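Local structure of endoglucanase (Ganoderma lucidum, 5D8Z) at residues 287-292 against 339-344; 116-121 against 161-166; 263-268 against 301-306; 25-30 against 70-75. The protein is a family 5 glycoside hydrolase that probably cleaves internal beta-1,4 linkages in cellulose and related beta-glucans. All coordinates share one frame; numbering follows the deposited sequence.

Contact 1 (287-292 against 339-344); sequences TFMCQQ and ACLAPN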
loop_
_atom_site.group_PDB
_atom_site.type_symbol
_atom_site.label_atom_id
_atom_site.label_comp_id
_atom_site.label_asym_id
_atom_site.label_seq_id
_atom_site.Cartn_x
_atom_site.Cartn_y
_atom_site.Cartn_z
ATOM N N THR A 287 16.157 3.948 16.509
ATOM C CA THR A 287 17.325 4.586 15.947
ATOM C C THR A 287 17.300 4.342 14.444
ATOM O O THR A 287 17.270 5.290 13.685
ATOM C CB THR A 287 18.677 4.271 16.670
ATOM O OG1 THR A 287 19.715 4.118 15.701
ATOM C CG2 THR A 287 18.647 3.024 17.577
ATOM N N PHE A 288 17.207 3.097 14.001
ATOM C CA PHE A 288 17.313 2.818 12.552
ATOM C C PHE A 288 16.178 3.354 11.677
ATOM O O PHE A 288 16.395 3.671 10.536
ATOM C CB PHE A 288 17.441 1.323 12.282
ATOM C CG PHE A 288 18.805 0.758 12.552
ATOM C CD1 PHE A 288 19.920 1.261 11.906
ATOM C CD2 PHE A 288 18.964 -0.322 13.413
ATOM C CE1 PHE A 288 21.173 0.712 12.128
ATOM C CE2 PHE A 288 20.216 -0.872 13.647
ATOM C CZ PHE A 288 21.323 -0.356 13.002
ATOM N N MET A 289 14.966 3.432 12.197
ATOM C CA MET A 289 13.835 3.928 11.414
ATOM C C MET A 289 13.922 5.440 11.239
ATOM O O MET A 289 13.527 5.981 10.204
ATOM C CB MET A 289 12.521 3.569 12.114
ATOM C CG MET A 289 11.256 4.171 11.529
ATOM S SD MET A 289 11.006 3.603 9.854
ATOM C CE MET A 289 10.523 1.925 10.248
ATOM N N CYS A 290 14.414 6.130 12.262
ATOM C CA CYS A 290 14.513 7.590 12.199
ATOM C C CYS A 290 15.539 7.982 11.157
ATOM O O CYS A 290 15.365 8.985 10.426
ATOM C CB CYS A 290 14.842 8.187 13.565
ATOM S SG CYS A 290 13.360 8.610 14.534
ATOM N N GLN A 291 16.573 7.150 11.070
ATOM C CA GLN A 291 17.577 7.286 10.032
ATOM C C GLN A 291 16.921 7.166 8.643
ATOM O O GLN A 291 17.029 8.098 7.828
ATOM C CB GLN A 291 18.743 6.295 10.244
ATOM C CG GLN A 291 19.585 6.652 11.474
ATOM C CD GLN A 291 20.715 5.671 11.801
ATOM O OE1 GLN A 291 20.782 4.524 11.321
ATOM N NE2 GLN A 291 21.625 6.140 12.631
ATOM N N GLN A 292 16.200 6.072 8.398
ATOM C CA GLN A 292 15.522 5.867 7.101
ATOM C C GLN A 292 14.549 6.988 6.725
ATOM O O GLN A 292 14.433 7.335 5.555
ATOM C CB GLN A 292 14.780 4.526 7.082
ATOM C CG GLN A 292 13.886 4.300 5.856
ATOM C CD GLN A 292 13.217 2.927 5.839
ATOM O OE1 GLN A 292 12.046 2.805 6.172
ATOM N NE2 GLN A 292 13.959 1.900 5.465
ATOM N N ALA A 339 8.123 8.145 18.443
ATOM C CA ALA A 339 9.551 8.419 18.336
ATOM C C ALA A 339 9.965 8.756 16.901
ATOM O O ALA A 339 10.761 9.669 16.692
ATOM C CB ALA A 339 10.371 7.242 18.854
ATOM N N CYS A 340 9.430 8.038 15.914
ATOM C CA CYS A 340 9.952 8.154 14.551
ATOM C C CYS A 340 8.976 8.495 13.409
ATOM O O CYS A 340 9.214 9.435 12.668
ATOM C CB CYS A 340 10.741 6.887 14.215
ATOM S SG CYS A 340 12.370 6.830 15.022
ATOM N N LEU A 341 7.891 7.751 13.266
ATOM C CA LEU A 341 7.135 7.778 12.030
ATOM C C LEU A 341 6.224 8.957 11.893
ATOM O O LEU A 341 5.878 9.312 10.782
ATOM C CB LEU A 341 6.295 6.525 11.873
ATOM C CG LEU A 341 6.981 5.177 11.810
ATOM C CD1 LEU A 341 5.923 4.092 11.738
ATOM C CD2 LEU A 341 7.874 5.072 10.588
ATOM N N ALA A 342 5.795 9.554 12.995
ATOM C CA ALA A 342 4.868 10.695 12.894
ATOM C C ALA A 342 5.570 11.938 12.365
ATOM O O ALA A 342 6.551 12.386 12.933
ATOM C CB ALA A 342 4.216 10.991 14.228
ATOM N N PRO A 343 5.073 12.491 11.258
ATOM C CA PRO A 343 5.578 13.776 10.807
ATOM C C PRO A 343 5.744 14.805 11.935
ATOM O O PRO A 343 6.739 15.545 11.947
ATOM C CB PRO A 343 4.511 14.249 9.806
ATOM C CG PRO A 343 3.483 13.174 9.748
ATOM C CD PRO A 343 4.100 11.942 10.306
ATOM N N ASN A 344 4.799 14.838 12.878
ATOM C CA ASN A 344 4.847 15.778 14.012
ATOM C C ASN A 344 5.881 15.402 15.090
ATOM O O ASN A 344 5.580 15.446 16.269
ATOM C CB ASN A 344 3.451 15.872 14.660
ATOM C CG ASN A 344 2.911 17.284 14.686
ATOM O OD1 ASN A 344 3.635 18.241 14.991
ATOM N ND2 ASN A 344 1.630 17.430 14.352
#

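Contact 2 (116-121 against 161-166); sequences IVDVHN and VMNEPH. With BGC (beta-D-glucopyranose), chain C.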
loop_
_atom_site.group_PDB
_atom_site.type_symbol
_atom_site.label_atom_id
_atom_site.label_comp_id
_atom_site.label_asym_id
_atom_site.label_seq_id
_atom_site.Cartn_x
_atom_site.Cartn_y
_atom_site.Cartn_z
ATOM N N ILE A 116 -5.197 5.274 -0.196
ATOM C CA ILE A 116 -4.778 4.260 -1.130
ATOM C C ILE A 116 -5.697 3.061 -1.042
ATOM O O ILE A 116 -5.828 2.466 0.030
ATOM C CB ILE A 116 -3.396 3.757 -0.778
ATOM C CG1 ILE A 116 -2.334 4.817 -1.092
ATOM C CG2 ILE A 116 -3.101 2.479 -1.526
ATOM C CD1 ILE A 116 -1.208 4.831 -0.081
ATOM N N VAL A 117 -6.334 2.721 -2.164
ATOM C CA VAL A 117 -7.183 1.561 -2.284
ATOM C C VAL A 117 -6.295 0.444 -2.820
ATOM O O VAL A 117 -6.049 0.360 -4.015
ATOM C CB VAL A 117 -8.348 1.837 -3.248
ATOM C CG1 VAL A 117 -9.058 0.539 -3.610
ATOM C CG2 VAL A 117 -9.347 2.806 -2.647
ATOM N N ASP A 118 -5.808 -0.393 -1.916
ATOM C CA ASP A 118 -4.795 -1.430 -2.174
ATOM C C ASP A 118 -5.401 -2.818 -2.336
ATOM O O ASP A 118 -5.892 -3.382 -1.345
ATOM C CB ASP A 118 -3.828 -1.491 -0.975
ATOM C CG ASP A 118 -2.895 -2.722 -1.001
ATOM O OD1 ASP A 118 -2.236 -2.984 -2.058
ATOM O OD2 ASP A 118 -2.811 -3.405 0.047
ATOM N N VAL A 119 -5.353 -3.374 -3.546
ATOM C CA VAL A 119 -5.821 -4.748 -3.751
ATOM C C VAL A 119 -4.713 -5.680 -3.289
ATOM O O VAL A 119 -3.655 -5.774 -3.916
ATOM C CB VAL A 119 -6.199 -5.070 -5.216
ATOM C CG1 VAL A 119 -6.587 -6.523 -5.333
ATOM C CG2 VAL A 119 -7.344 -4.220 -5.711
ATOM N N HIS A 120 -4.976 -6.402 -2.205
ATOM C CA HIS A 120 -3.949 -7.103 -1.446
ATOM C C HIS A 120 -3.789 -8.557 -1.844
ATOM O O HIS A 120 -3.905 -9.443 -1.028
ATOM C CB HIS A 120 -4.303 -7.025 0.019
ATOM C CG HIS A 120 -3.112 -6.970 0.917
ATOM N ND1 HIS A 120 -2.444 -5.793 1.191
ATOM C CD2 HIS A 120 -2.469 -7.937 1.605
ATOM C CE1 HIS A 120 -1.442 -6.036 2.012
ATOM N NE2 HIS A 120 -1.431 -7.330 2.272
ATOM N N ASN A 121 -3.465 -8.804 -3.103
ATOM C CA ASN A 121 -3.453 -10.157 -3.633
ATOM C C ASN A 121 -2.154 -10.794 -4.092
ATOM O O ASN A 121 -2.203 -11.932 -4.543
ATOM C CB ASN A 121 -4.442 -10.238 -4.761
ATOM C CG ASN A 121 -5.769 -10.680 -4.283
ATOM O OD1 ASN A 121 -6.151 -11.821 -4.479
ATOM N ND2 ASN A 121 -6.452 -9.806 -3.585
ATOM N N VAL A 161 -2.414 -0.703 -7.492
ATOM C CA VAL A 161 -2.766 -1.742 -8.448
ATOM C C VAL A 161 -2.670 -3.120 -7.832
ATOM O O VAL A 161 -3.588 -3.910 -7.948
ATOM C CB VAL A 161 -1.860 -1.683 -9.700
ATOM C CG1 VAL A 161 -2.051 -2.904 -10.573
ATOM C CG2 VAL A 161 -2.157 -0.442 -10.528
ATOM N N MET A 162 -1.563 -3.416 -7.172
ATOM C CA MET A 162 -1.409 -4.723 -6.601
ATOM C C MET A 162 -0.363 -4.764 -5.529
ATOM O O MET A 162 0.730 -4.250 -5.700
ATOM C CB MET A 162 -1.009 -5.713 -7.679
ATOM C CG MET A 162 -0.739 -7.122 -7.154
ATOM S SD MET A 162 -2.151 -7.926 -6.373
ATOM C CE MET A 162 -3.355 -7.823 -7.692
ATOM N N ASN A 163 -0.692 -5.448 -4.446
ATOM C CA ASN A 163 0.185 -5.535 -3.315
ATOM C C ASN A 163 1.185 -6.654 -3.449
ATOM O O ASN A 163 0.813 -7.786 -3.675
ATOM C CB ASN A 163 -0.608 -5.816 -2.075
ATOM C CG ASN A 163 0.272 -5.928 -0.876
ATOM O OD1 ASN A 163 0.822 -4.936 -0.419
ATOM N ND2 ASN A 163 0.425 -7.131 -0.360
ATOM N N GLU A 164 2.454 -6.325 -3.274
ATOM C CA GLU A 164 3.565 -7.295 -3.185
ATOM C C GLU A 164 3.625 -8.485 -4.145
ATOM O O GLU A 164 3.687 -9.629 -3.713
ATOM C CB GLU A 164 3.708 -7.771 -1.747
ATOM C CG GLU A 164 4.320 -6.711 -0.864
ATOM C CD GLU A 164 4.646 -7.206 0.540
ATOM O OE1 GLU A 164 4.235 -8.334 0.875
ATOM O OE2 GLU A 164 5.318 -6.458 1.313
ATOM N N PRO A 165 3.671 -8.223 -5.448
ATOM C CA PRO A 165 3.994 -9.313 -6.358
ATOM C C PRO A 165 5.308 -9.982 -5.970
ATOM O O PRO A 165 6.254 -9.310 -5.554
ATOM C CB PRO A 165 4.159 -8.630 -7.706
ATOM C CG PRO A 165 3.550 -7.259 -7.586
ATOM C CD PRO A 165 3.386 -6.947 -6.133
ATOM N N HIS A 166 5.354 -11.298 -6.075
ATOM C CA HIS A 166 6.530 -12.022 -5.727
ATOM C C HIS A 166 6.555 -13.295 -6.517
ATOM O O HIS A 166 5.535 -13.724 -7.025
ATOM C CB HIS A 166 6.560 -12.316 -4.252
ATOM C CG HIS A 166 5.587 -13.361 -3.819
ATOM N ND1 HIS A 166 5.866 -14.707 -3.885
ATOM C CD2 HIS A 166 4.347 -13.257 -3.288
ATOM C CE1 HIS A 166 4.833 -15.389 -3.427
ATOM N NE2 HIS A 166 3.898 -14.533 -3.060
HETATM C C2 BGC C . 6.323 -11.907 4.253
HETATM C C3 BGC C . 5.237 -10.809 4.286
HETATM C C4 BGC C . 5.796 -9.416 4.056
HETATM C C5 BGC C . 6.748 -9.403 2.843
HETATM C C6 BGC C . 7.518 -8.087 2.755
HETATM C C1 BGC C . 7.368 -11.780 3.112
HETATM O O2 BGC C . 5.658 -13.170 4.142
HETATM O O3 BGC C . 4.555 -10.735 5.555
HETATM O O4 BGC C . 4.659 -8.521 3.987
HETATM O O5 BGC C . 7.764 -10.419 2.898
HETATM O O6 BGC C . 8.928 -8.279 2.919
#

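Contact 3 (263-268 against 301-306); sequences EWLRCN and DVFLGY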
loop_
_atom_site.group_PDB
_atom_site.type_symbol
_atom_site.label_atom_id
_atom_site.label_comp_id
_atom_site.label_asym_id
_atom_site.label_seq_id
_atom_site.Cartn_x
_atom_site.Cartn_y
_atom_site.Cartn_z
ATOM N N GLU A 263 19.183 7.339 -6.954
ATOM C CA GLU A 263 20.060 7.634 -8.079
ATOM C C GLU A 263 19.314 7.259 -9.313
ATOM O O GLU A 263 19.106 8.106 -10.184
ATOM C CB GLU A 263 21.340 6.831 -8.027
ATOM C CG GLU A 263 22.349 7.333 -7.023
ATOM C CD GLU A 263 23.450 6.312 -6.793
ATOM O OE1 GLU A 263 23.493 5.311 -7.552
ATOM O OE2 GLU A 263 24.263 6.501 -5.853
ATOM N N TRP A 264 18.871 6.001 -9.369
ATOM C CA TRP A 264 18.132 5.521 -10.531
ATOM C C TRP A 264 16.904 6.397 -10.785
ATOM O O TRP A 264 16.684 6.873 -11.886
ATOM C CB TRP A 264 17.731 4.036 -10.389
ATOM C CG TRP A 264 17.233 3.515 -11.693
ATOM C CD1 TRP A 264 17.981 2.914 -12.664
ATOM C CD2 TRP A 264 15.908 3.631 -12.221
ATOM N NE1 TRP A 264 17.197 2.629 -13.757
ATOM C CE2 TRP A 264 15.923 3.076 -13.516
ATOM C CE3 TRP A 264 14.714 4.149 -11.729
ATOM C CZ2 TRP A 264 14.783 3.012 -14.321
ATOM C CZ3 TRP A 264 13.571 4.091 -12.533
ATOM C CH2 TRP A 264 13.617 3.525 -13.812
ATOM N N LEU A 265 16.102 6.609 -9.759
ATOM C CA LEU A 265 14.876 7.385 -9.923
ATOM C C LEU A 265 15.083 8.795 -10.461
ATOM O O LEU A 265 14.208 9.341 -11.152
ATOM C CB LEU A 265 14.145 7.506 -8.592
ATOM C CG LEU A 265 13.361 6.262 -8.219
ATOM C CD1 LEU A 265 12.930 6.406 -6.785
ATOM C CD2 LEU A 265 12.135 6.090 -9.098
ATOM N N ARG A 266 16.216 9.395 -10.107
ATOM C CA ARG A 266 16.450 10.811 -10.381
ATOM C C ARG A 266 16.755 10.998 -11.863
ATOM O O ARG A 266 16.056 11.727 -12.604
ATOM C CB ARG A 266 17.609 11.296 -9.517
ATOM C CG ARG A 266 17.798 12.790 -9.451
ATOM C CD ARG A 266 18.701 13.125 -8.267
ATOM N NE ARG A 266 17.941 13.322 -7.026
ATOM C CZ ARG A 266 18.157 12.698 -5.865
ATOM N NH1 ARG A 266 19.114 11.793 -5.722
ATOM N NH2 ARG A 266 17.398 12.984 -4.816
ATOM N N CYS A 267 17.765 10.271 -12.310
ATOM C CA CYS A 267 18.205 10.423 -13.659
ATOM C C CYS A 267 17.103 10.032 -14.649
ATOM O O CYS A 267 17.059 10.580 -15.758
ATOM C CB CYS A 267 19.490 9.656 -13.867
ATOM S SG CYS A 267 19.266 7.886 -13.996
ATOM N N ASN A 268 16.179 9.157 -14.240
ATOM C CA ASN A 268 15.041 8.785 -15.112
ATOM C C ASN A 268 13.817 9.676 -15.033
ATOM O O ASN A 268 12.895 9.518 -15.849
ATOM C CB ASN A 268 14.630 7.336 -14.887
ATOM C CG ASN A 268 15.644 6.354 -15.457
ATOM O OD1 ASN A 268 15.581 5.985 -16.638
ATOM N ND2 ASN A 268 16.590 5.927 -14.618
ATOM N N ASP A 301 12.363 14.847 -3.568
ATOM C CA ASP A 301 12.153 14.955 -5.023
ATOM C C ASP A 301 11.793 13.588 -5.676
ATOM O O ASP A 301 10.898 13.511 -6.494
ATOM C CB ASP A 301 13.349 15.657 -5.722
ATOM C CG ASP A 301 14.668 14.875 -5.616
ATOM O OD1 ASP A 301 14.902 14.235 -4.559
ATOM O OD2 ASP A 301 15.475 14.899 -6.590
ATOM N N VAL A 302 12.447 12.510 -5.259
ATOM C CA VAL A 302 12.212 11.211 -5.871
ATOM C C VAL A 302 11.254 10.308 -5.096
ATOM O O VAL A 302 10.590 9.447 -5.717
ATOM C CB VAL A 302 13.518 10.448 -6.126
ATOM C CG1 VAL A 302 14.309 11.144 -7.201
ATOM C CG2 VAL A 302 14.351 10.331 -4.873
ATOM N N PHE A 303 11.186 10.482 -3.766
ATOM C CA PHE A 303 10.258 9.715 -2.905
ATOM C C PHE A 303 9.057 10.565 -2.514
ATOM O O PHE A 303 9.229 11.624 -1.970
ATOM C CB PHE A 303 10.963 9.247 -1.646
ATOM C CG PHE A 303 12.196 8.412 -1.906
ATOM C CD1 PHE A 303 13.401 8.727 -1.319
ATOM C CD2 PHE A 303 12.144 7.304 -2.724
ATOM C CE1 PHE A 303 14.532 7.966 -1.553
ATOM C CE2 PHE A 303 13.273 6.527 -2.955
ATOM C CZ PHE A 303 14.475 6.858 -2.372
ATOM N N LEU A 304 7.851 10.116 -2.825
ATOM C CA LEU A 304 6.626 10.808 -2.432
ATOM C C LEU A 304 6.226 10.622 -0.940
ATOM O O LEU A 304 5.388 11.388 -0.403
ATOM C CB LEU A 304 5.448 10.324 -3.272
ATOM C CG LEU A 304 5.216 10.806 -4.700
ATOM C CD1 LEU A 304 3.718 10.767 -4.991
ATOM C CD2 LEU A 304 5.754 12.206 -4.924
ATOM N N GLY A 305 6.792 9.608 -0.277
ATOM C CA GLY A 305 6.380 9.299 1.097
ATOM C C GLY A 305 6.609 7.891 1.611
ATOM O O GLY A 305 7.052 7.008 0.878
ATOM N N TYR A 306 6.308 7.696 2.894
ATOM C CA TYR A 306 6.309 6.359 3.509
ATOM C C TYR A 306 4.955 6.136 4.135
ATOM O O TYR A 306 4.286 7.113 4.494
ATOM C CB TYR A 306 7.413 6.201 4.555
ATOM C CG TYR A 306 7.296 7.189 5.666
ATOM C CD1 TYR A 306 6.454 6.955 6.724
ATOM C CD2 TYR A 306 7.992 8.404 5.630
ATOM C CE1 TYR A 306 6.315 7.879 7.736
ATOM C CE2 TYR A 306 7.861 9.324 6.640
ATOM C CZ TYR A 306 7.026 9.044 7.699
ATOM O OH TYR A 306 6.888 9.929 8.741
#

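Contact 4 (25-30 against 70-75); sequences AGVNIA and DGFNVF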
loop_
_atom_site.group_PDB
_atom_site.type_symbol
_atom_site.label_atom_id
_atom_site.label_comp_id
_atom_site.label_asym_id
_atom_site.label_seq_id
_atom_site.Cartn_x
_atom_site.Cartn_y
_atom_site.Cartn_z
ATOM N N ALA A 25 2.775 11.143 4.374
ATOM C CA ALA A 25 3.134 10.154 5.398
ATOM C C ALA A 25 1.863 9.559 5.993
ATOM O O ALA A 25 0.930 10.282 6.308
ATOM C CB ALA A 25 4.007 10.766 6.465
ATOM N N GLY A 26 1.813 8.233 6.096
ATOM C CA GLY A 26 0.569 7.537 6.431
ATOM C C GLY A 26 0.751 6.234 7.171
ATOM O O GLY A 26 1.866 5.795 7.471
ATOM N N VAL A 27 -0.357 5.586 7.455
ATOM C CA VAL A 27 -0.279 4.272 8.048
ATOM C C VAL A 27 -1.288 3.309 7.385
ATOM O O VAL A 27 -2.336 3.736 6.860
ATOM C CB VAL A 27 -0.369 4.396 9.600
ATOM C CG1 VAL A 27 -1.230 5.575 10.013
ATOM C CG2 VAL A 27 -0.829 3.119 10.264
ATOM N N ASN A 28 -0.933 2.025 7.354
ATOM C CA ASN A 28 -1.802 1.030 6.809
ATOM C C ASN A 28 -2.841 0.692 7.831
ATOM O O ASN A 28 -2.500 0.305 8.913
ATOM C CB ASN A 28 -1.015 -0.216 6.502
ATOM C CG ASN A 28 -0.248 -0.107 5.205
ATOM O OD1 ASN A 28 -0.795 -0.405 4.126
ATOM N ND2 ASN A 28 1.042 0.298 5.297
ATOM N N ILE A 29 -4.109 0.814 7.491
ATOM C CA ILE A 29 -5.168 0.427 8.386
ATOM C C ILE A 29 -5.716 -0.935 7.969
ATOM O O ILE A 29 -6.619 -1.021 7.121
ATOM C CB ILE A 29 -6.291 1.453 8.322
ATOM C CG1 ILE A 29 -5.760 2.859 8.557
ATOM C CG2 ILE A 29 -7.323 1.156 9.364
ATOM C CD1 ILE A 29 -4.712 2.988 9.648
ATOM N N ALA A 30 -5.179 -1.995 8.580
ATOM C CA ALA A 30 -5.468 -3.375 8.162
ATOM C C ALA A 30 -6.680 -4.011 8.793
ATOM O O ALA A 30 -7.225 -3.543 9.774
ATOM C CB ALA A 30 -4.284 -4.242 8.426
ATOM N N ASP A 70 -0.948 13.837 14.783
ATOM C CA ASP A 70 0.375 13.337 14.366
ATOM C C ASP A 70 0.890 13.886 13.037
ATOM O O ASP A 70 2.086 13.795 12.747
ATOM C CB ASP A 70 0.352 11.808 14.300
ATOM C CG ASP A 70 0.450 11.150 15.659
ATOM O OD1 ASP A 70 0.978 11.793 16.594
ATOM O OD2 ASP A 70 0.009 9.983 15.777
ATOM N N GLY A 71 -0.009 14.438 12.229
ATOM C CA GLY A 71 0.365 15.038 10.968
ATOM C C GLY A 71 0.348 14.090 9.796
ATOM O O GLY A 71 0.846 14.427 8.731
ATOM N N PHE A 72 -0.204 12.896 9.985
ATOM C CA PHE A 72 -0.383 11.969 8.879
ATOM C C PHE A 72 -1.400 12.530 7.923
ATOM O O PHE A 72 -2.221 13.365 8.296
ATOM C CB PHE A 72 -0.816 10.590 9.385
ATOM C CG PHE A 72 0.281 9.841 10.102
ATOM C CD1 PHE A 72 1.410 9.440 9.432
ATOM C CD2 PHE A 72 0.167 9.515 11.448
ATOM C CE1 PHE A 72 2.411 8.756 10.077
ATOM C CE2 PHE A 72 1.167 8.796 12.092
ATOM C CZ PHE A 72 2.296 8.430 11.409
ATOM N N ASN A 73 -1.417 11.928 6.749
ATOM C CA ASN A 73 -1.732 12.563 5.491
ATOM C C ASN A 73 -2.501 11.701 4.530
ATOM O O ASN A 73 -3.257 12.189 3.706
ATOM C CB ASN A 73 -0.393 12.724 4.826
ATOM C CG ASN A 73 -0.323 13.921 4.001
ATOM O OD1 ASN A 73 -1.347 14.458 3.621
ATOM N ND2 ASN A 73 0.886 14.372 3.715
ATOM N N VAL A 74 -2.172 10.407 4.576
ATOM C CA VAL A 74 -2.736 9.383 3.717
ATOM C C VAL A 74 -2.892 8.089 4.541
ATOM O O VAL A 74 -2.165 7.874 5.494
ATOM C CB VAL A 74 -1.794 9.132 2.527
ATOM C CG1 VAL A 74 -0.469 8.581 3.006
ATOM C CG2 VAL A 74 -2.386 8.176 1.513
ATOM N N PHE A 75 -3.828 7.230 4.154
ATOM C CA PHE A 75 -3.956 5.905 4.749
ATOM C C PHE A 75 -4.066 4.868 3.687
ATOM O O PHE A 75 -4.576 5.109 2.612
ATOM C CB PHE A 75 -5.142 5.857 5.712
ATOM C CG PHE A 75 -4.985 6.832 6.821
ATOM C CD1 PHE A 75 -3.938 6.684 7.724
ATOM C CD2 PHE A 75 -5.765 7.945 6.889
ATOM C CE1 PHE A 75 -3.717 7.613 8.723
ATOM C CE2 PHE A 75 -5.565 8.892 7.887
ATOM C CZ PHE A 75 -4.535 8.723 8.806
#

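Contact 1 (287-292 against 339-344)
The disulfide between Cys-290 and Cys-340 ties helix 283-298 to helix 335-341, near the C-terminal end of the chain. The two SG atoms are 2.1 Å apart. The bond is twisted in the left-handed sense, with a C-S-S-C torsion of -117°. The SG of Cys-290 lies 3.5 Å from the backbone O of Ala-339. Helix 283-298 connects strand 272-277 to strand 303-312. It is therefore part of a beta-alpha-beta crossover of the TIM barrel, and the disulfide fastens the C-terminal helix to its outer layer. Next to the covalent link lies an apolar patch. Met-289 carries it from one side and Leu-341 from the other. The CG of Met-289 is anti to its backbone N (chi1 172°), and the chain then bends at both of the next torsions. This brings its SD to 3.5 Å from the CD2 of Leu-341. The two side chains cross at about a right angle. The CG of Met-289 touches the same methyl at 3.6 Å and the CB of Cys-340 at 3.9 Å. Beyond the pair, Met-289 rests on Leu-238 and Leu-341 on Glu-322.

Contact 2 (116-121 against 161-166)
The side-chain amide of Asn-163 lies flat on the imidazole of His-120. The two planes are 15° apart, and the side chains run side by side in the same direction. ND2 of Asn-163 sits over the ring centre, 3.1 Å above its plane. The CB of Asn-163 adds a CH-pi contact, 4.1 Å from the His-120 ring centroid. Asp-118 holds the ring from its edge. ND1 of His-120 donates to OD2 of Asp-118 at 2.7 Å, nearly straight at 169°. OD2 of Asp-118 lies close to the plane of the His-120 ring and is met on its syn side, a little out of the carboxylate plane. The Asp-118 carboxylate stands steeply to the Asn-163 amide, with the planes 72° apart. Its OD1 comes to 3.3 Å from the CB of Asn-163. Arg-76 binds both this OD1 and OD1 of Asn-163. One backbone bond joins the segments, from Asn-163 N to Val-119 O at 3.0 Å. The bent chain of Met-162 brings its SD to 3.6 Å from the CB of Asn-121. Next to Asn-163, OE1 of Glu-164 accepts a 3.1 Å bond from O4 of the bound glucose. Asn-163, Glu-164 and Pro-165 match the Asn-Glu-Pro motif of family 5 enzymes, whose glutamate is the acid/base in relatives and probably here.

Contact 3 (263-268 against 301-306)
Leu-265, near the end of helix 254-267, faces Val-302 just before strand 303-312, and their CA atoms are 6.2 Å apart. This joins an outer helix of the TIM barrel to the start of its last strand. A salt bridge at the protein surface links the two segments. Arg-266 grips Asp-301 side-on with two nitrogens, one to each carboxylate oxygen. NE of Arg-266 donates to OD2 of Asp-301 at 3.0 Å (160°). NH2 of Arg-266 donates to OD1 of Asp-301 at 2.8 Å (151°). Both oxygens use their syn lone pairs, and the guanidinium and carboxylate planes are only 14° apart. The Arg-266 chain starts out extended and bends at its third torsion, which turns the guanidinium edge to the carboxylate. NH2 also reaches OD1 of Asn-299, so this nitrogen has two partners.

Val-302 packs against the Arg-266 side chain. CG1 of Val-302 lies over one face of the guanidinium and 3.8 Å from the CA of Arg-266. The CB of Val-302 touches the CB of Leu-265 at 3.9 Å. CG2 of Val-302 sits over the centre of the neighbouring Phe-303 ring, 3.9 Å above the plane. Deeper in, Leu-265 and Phe-303 cross at about a right angle. The Phe-303 ring also meets Trp-258 edge-to-face and packs on Leu-261 and Ala-262 of the same helix. Leu-265 continues inward onto Ala-272 of the adjacent strand. CD1 of Leu-265 lies 3.8 Å from CE2 of Phe-303.

Contact 4 (25-30 against 70-75)
Val-27 and Phe-75 lie side by side on the outer face of two neighbouring parallel strands of the barrel. Apolar contacts form the first group. CG1 of Val-27 touches CE1 of Phe-75 at 3.5 Å, and it also lies over one face of the Phe-72 ring. Ile-29 crosses Phe-75 obliquely, with its CG1 4.2 Å from the CB of Phe-75. CG of Phe-75 is anti to the carbonyl carbon (chi1 -60°), and the ring extends alongside Val-27. At the start of the pair, the CB of Ala-25 meets CD1 of Phe-72 at 4.2 Å. On the opposite face, CG1 of Val-74 packs on the CA of Gly-26 at 3.7 Å.

Contacts of C-H groups with backbone oxygens form a second group. The CA of Phe-75 approaches O of Val-27 at 3.4 Å, and the CA of Phe-72 approaches O of Ala-25 at 3.3 Å. In both cases the oxygen also lies at the edge of the same residue's ring.

Helix 59-68 joins the two strands in a beta-alpha-beta unit. Its Phe-66 packs on Val-27, Phe-72 and Phe-75. On the other face, Val-74 meets Ile-116 of strand 114-119, while strand 303-312 flanks strand 24-30 and closes the barrel.

Overall arrangement
Contacts 2, 3 and 4 all reach the same eight-stranded barrel. Contact 4 joins the first two strands. It is bonded to contact 2 on one side, probably through Ile-116 N and Phe-75 O at 2.9 Å. On the other side it meets contact 3, probably through Gly-26 N and Tyr-306 O at 3.2 Å. Contact 1 lies outside, 14 Å from contact 4 between centres. Asn-344 N probably bonds Asp-70 O there, at 2.9 Å. Contact 2 alone includes a residue of the glycan pocket, Glu-164, which lies close to Glu-276 of the same pocket. In contact 1, the Met-289 side chain is about 13 Å from a bound glucose.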